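Long-range contact in glucuronan lyase A (Trichoderma reesei, PDB 2ZZJ), which probably cleaves beta-1,4-linked glucuronan within the chain as an endo-acting polysaccharide lyase, and carries a bound calcium ion: residues D14-E19 and S54-N59. Sequence-based numbering, arbitrary orientation.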
ATOM      1  N   ASP A  14      -6.596   4.131 -12.822  1.00 20.51           N
ATOM      2  CA  ASP A  14      -6.624   3.248 -13.994  1.00 21.97           C
ATOM      3  C   ASP A  14      -7.596   2.094 -13.834  1.00 23.34           C
ATOM      4  O   ASP A  14      -8.208   1.644 -14.818  1.00 23.97           O
ATOM      5  CB  ASP A  14      -5.205   2.725 -14.250  1.00 21.21           C
ATOM      6  CG  ASP A  14      -4.222   3.860 -14.603  1.00 24.13           C
ATOM      7  OD1 ASP A  14      -4.534   4.625 -15.550  1.00 28.98           O
ATOM      8  OD2 ASP A  14      -3.159   4.014 -13.949  1.00 22.31           O
ATOM      9  N   TYR A  15      -7.734   1.594 -12.607  1.00 22.51           N
ATOM     10  CA  TYR A  15      -8.519   0.403 -12.358  1.00 22.67           C
ATOM     11  C   TYR A  15      -9.028   0.435 -10.918  1.00 22.95           C
ATOM     12  O   TYR A  15      -8.333   0.955 -10.032  1.00 21.37           O
ATOM     13  CB  TYR A  15      -7.676  -0.846 -12.590  1.00 24.45           C
ATOM     14  CG  TYR A  15      -8.497  -2.125 -12.568  1.00 26.80           C
ATOM     15  CD1 TYR A  15      -9.402  -2.426 -13.600  1.00 29.94           C
ATOM     16  CD2 TYR A  15      -8.378  -3.026 -11.507  1.00 29.12           C
ATOM     17  CE1 TYR A  15     -10.163  -3.609 -13.559  1.00 29.42           C
ATOM     18  CE2 TYR A  15      -9.122  -4.198 -11.457  1.00 30.18           C
ATOM     19  CZ  TYR A  15     -10.017  -4.476 -12.472  1.00 29.73           C
ATOM     20  OH  TYR A  15     -10.731  -5.651 -12.395  1.00 31.91           O
ATOM     21  N   VAL A  16     -10.244  -0.082 -10.734  1.00 21.97           N
ATOM     22  CA  VAL A  16     -10.911  -0.215  -9.426  1.00 21.72           C
ATOM     23  C   VAL A  16     -11.211  -1.692  -9.201  1.00 22.19           C
ATOM     24  O   VAL A  16     -11.950  -2.299  -9.968  1.00 21.03           O
ATOM     25  CB  VAL A  16     -12.183   0.635  -9.374  1.00 21.60           C
ATOM     26  CG1 VAL A  16     -12.857   0.564  -7.983  1.00 22.56           C
ATOM     27  CG2 VAL A  16     -11.830   2.074  -9.742  1.00 19.41           C
ATOM     28  N   ARG A  17     -10.618  -2.267  -8.157  1.00 21.12           N
ATOM     29  CA  ARG A  17     -10.721  -3.715  -7.880  1.00 21.52           C
ATOM     30  C   ARG A  17     -11.601  -3.878  -6.649  1.00 21.84           C
ATOM     31  O   ARG A  17     -11.280  -3.327  -5.598  1.00 19.73           O
ATOM     32  CB  ARG A  17      -9.330  -4.290  -7.645  1.00 20.28           C
ATOM     33  CG  ARG A  17      -9.247  -5.796  -7.342  1.00 21.62           C
ATOM     34  CD  ARG A  17      -7.772  -6.292  -7.176  1.00 23.74           C
ATOM     35  NE  ARG A  17      -6.988  -6.064  -8.376  1.00 27.19           N
ATOM     36  CZ  ARG A  17      -6.237  -4.975  -8.623  1.00 27.68           C
ATOM     37  NH1 ARG A  17      -6.067  -3.998  -7.695  1.00 21.03           N
ATOM     38  NH2 ARG A  17      -5.633  -4.881  -9.811  1.00 25.56           N
ATOM     39  N   LYS A  18     -12.736  -4.568  -6.801  1.00 22.55           N
ATOM     40  CA  LYS A  18     -13.671  -4.811  -5.697  1.00 24.25           C
ATOM     41  C   LYS A  18     -13.939  -6.299  -5.659  1.00 24.62           C
ATOM     42  O   LYS A  18     -14.986  -6.748  -6.125  1.00 25.89           O
ATOM     43  CB  LYS A  18     -15.018  -4.123  -5.935  1.00 24.46           C
ATOM     44  CG  LYS A  18     -15.009  -2.671  -6.326  1.00 27.69           C
ATOM     45  CD  LYS A  18     -16.292  -2.388  -7.119  1.00 34.77           C
ATOM     46  CE  LYS A  18     -16.058  -1.335  -8.183  1.00 38.23           C
ATOM     47  NZ  LYS A  18     -16.566  -1.733  -9.556  1.00 42.12           N
ATOM     48  N   GLU A  19     -13.001  -7.056  -5.121  1.00 24.75           N
ATOM     49  CA  GLU A  19     -13.041  -8.512  -5.126  1.00 25.12           C
ATOM     50  C   GLU A  19     -14.139  -9.050  -4.191  1.00 25.45           C
ATOM     51  O   GLU A  19     -14.339  -8.551  -3.060  1.00 24.62           O
ATOM     52  CB  GLU A  19     -11.660  -9.018  -4.731  1.00 26.20           C
ATOM     53  CG  GLU A  19     -11.187 -10.253  -5.385  1.00 27.59           C
ATOM     54  CD  GLU A  19      -9.685 -10.479  -5.211  1.00 32.15           C
ATOM     55  OE1 GLU A  19      -9.126 -11.372  -5.910  1.00 34.12           O
ATOM     56  OE2 GLU A  19      -9.055  -9.785  -4.388  1.00 26.19           O
ATOM     57  N   SER A  54      -9.823  -4.627  -2.075  1.00 14.49           N
ATOM     58  CA  SER A  54     -10.656  -3.482  -2.492  1.00 14.72           C
ATOM     59  C   SER A  54      -9.679  -2.314  -2.706  1.00 15.16           C
ATOM     60  O   SER A  54      -9.276  -1.666  -1.744  1.00 13.90           O
ATOM     61  CB  SER A  54     -11.700  -3.128  -1.441  1.00 15.78           C
ATOM     62  OG  SER A  54     -12.757  -4.064  -1.401  1.00 14.13           O
ATOM     63  N   GLU A  55      -9.272  -2.073  -3.953  1.00 13.96           N
ATOM     64  CA  GLU A  55      -8.129  -1.195  -4.250  1.00 14.20           C
ATOM     65  C   GLU A  55      -8.404  -0.319  -5.481  1.00 14.62           C
ATOM     66  O   GLU A  55      -9.290  -0.640  -6.307  1.00 13.07           O
ATOM     67  CB  GLU A  55      -6.855  -2.028  -4.549  1.00 13.29           C
ATOM     68  CG  GLU A  55      -6.229  -2.746  -3.325  1.00 14.09           C
ATOM     69  CD  GLU A  55      -5.107  -3.697  -3.707  1.00 16.14           C
ATOM     70  OE1 GLU A  55      -5.203  -4.354  -4.787  1.00 16.56           O
ATOM     71  OE2 GLU A  55      -4.117  -3.785  -2.942  1.00 15.25           O
ATOM     72  N   VAL A  56      -7.667   0.787  -5.571  1.00 13.27           N
ATOM     73  CA  VAL A  56      -7.610   1.569  -6.797  1.00 13.06           C
ATOM     74  C   VAL A  56      -6.168   1.602  -7.249  1.00 14.21           C
ATOM     75  O   VAL A  56      -5.253   1.631  -6.415  1.00 13.87           O
ATOM     76  CB  VAL A  56      -8.168   2.972  -6.625  1.00 11.27           C
ATOM     77  CG1 VAL A  56      -9.688   2.883  -6.387  1.00 12.91           C
ATOM     78  CG2 VAL A  56      -7.450   3.716  -5.414  1.00 11.56           C
ATOM     79  N   ASP A  57      -5.952   1.535  -8.575  1.00 14.76           N
ATOM     80  CA  ASP A  57      -4.600   1.313  -9.110  1.00 15.88           C
ATOM     81  C   ASP A  57      -4.139   2.547  -9.858  1.00 15.73           C
ATOM     82  O   ASP A  57      -4.903   3.120 -10.665  1.00 14.99           O
ATOM     83  CB  ASP A  57      -4.526   0.161 -10.132  1.00 17.99           C
ATOM     84  CG  ASP A  57      -4.879  -1.205  -9.559  1.00 21.55           C
ATOM     85  OD1 ASP A  57      -5.130  -1.310  -8.340  1.00 19.33           O
ATOM     86  OD2 ASP A  57      -4.961  -2.176 -10.390  1.00 22.98           O
ATOM     87  N   HIS A  58      -2.902   2.946  -9.590  1.00 14.89           N
ATOM     88  CA  HIS A  58      -2.192   3.913 -10.419  1.00 15.58           C
ATOM     89  C   HIS A  58      -1.085   3.124 -11.087  1.00 15.94           C
ATOM     90  O   HIS A  58      -0.113   2.771 -10.447  1.00 15.30           O
ATOM     91  CB  HIS A  58      -1.584   5.030  -9.574  1.00 14.19           C
ATOM     92  CG  HIS A  58      -0.706   5.967 -10.346  1.00 15.44           C
ATOM     93  ND1 HIS A  58      -1.203   6.813 -11.321  1.00 17.37           N
ATOM     94  CD2 HIS A  58       0.622   6.216 -10.273  1.00 15.23           C
ATOM     95  CE1 HIS A  58      -0.213   7.534 -11.823  1.00 16.70           C
ATOM     96  NE2 HIS A  58       0.903   7.186 -11.214  1.00 16.76           N
ATOM     97  N   ASN A  59      -1.245   2.830 -12.374  1.00 17.98           N
ATOM     98  CA  ASN A  59      -0.299   1.907 -13.033  1.00 19.66           C
ATOM     99  C   ASN A  59       1.162   2.305 -13.023  1.00 20.28           C
ATOM    100  O   ASN A  59       2.047   1.458 -12.874  1.00 20.30           O
ATOM    101  CB  ASN A  59      -0.784   1.601 -14.460  1.00 20.34           C
ATOM    102  CG  ASN A  59      -2.006   0.715 -14.467  1.00 23.14           C
ATOM    103  OD1 ASN A  59      -2.211  -0.068 -13.534  1.00 22.86           O
ATOM    104  ND2 ASN A  59      -2.846   0.848 -15.506  1.00 25.01           N
TER
HETATM  105  O   HOH W   1      -3.819   6.469 -12.298  1.00 17.16           O
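Strand 15-18 pairs antiparallel with strand 53-63 in one sheet of the beta-jelly roll, and on one face of this pair Arg17, Glu55 and Asp57 join in a salt-bridge network. Arginine's long chain and two terminal nitrogens let it span to a short aspartate on the neighbouring strand: NH1 of Arg17 lies 2.9 Å from Asp57 OD1 and NH2 2.8 Å from Asp57 OD2, end-on, each oxygen offering its syn lone pair, with guanidinium and carboxylate planes 22° apart. CG of Arg17 is anti to the backbone N, and a bend at chi3 (-60°) turns the chain back over that strand. NH1 also makes a weak, bent bond of 3.1 Å to Glu55 OE1, whose carboxylate stands nearly upright to the guanidinium. Glu55 is held further by Arg196 and Gln91, while Tyr15 CD2 lies over one face of the guanidinium, offset toward its rim. A leucine in place of Arg17 would probably leave the buried Asp57 carboxylate without its two-pronged mate and Glu55 OE1 without its weak bond from this side. On the opposite face beta-branched valines suit the extended strands: the compact methyls Val16 CG2 and Val56 CG1 meet at 4.1 Å, with Val24 against both side chains. Backbone bonds set the register, Arg17 N reaching Glu55 O at 2.8 Å. Where the chain turns a corner at Asn59, Asp14 OD2 accepts the backbone N-H of Asn59, N to OD2 2.7 Å, almost straight (172°), on its anti lone pair.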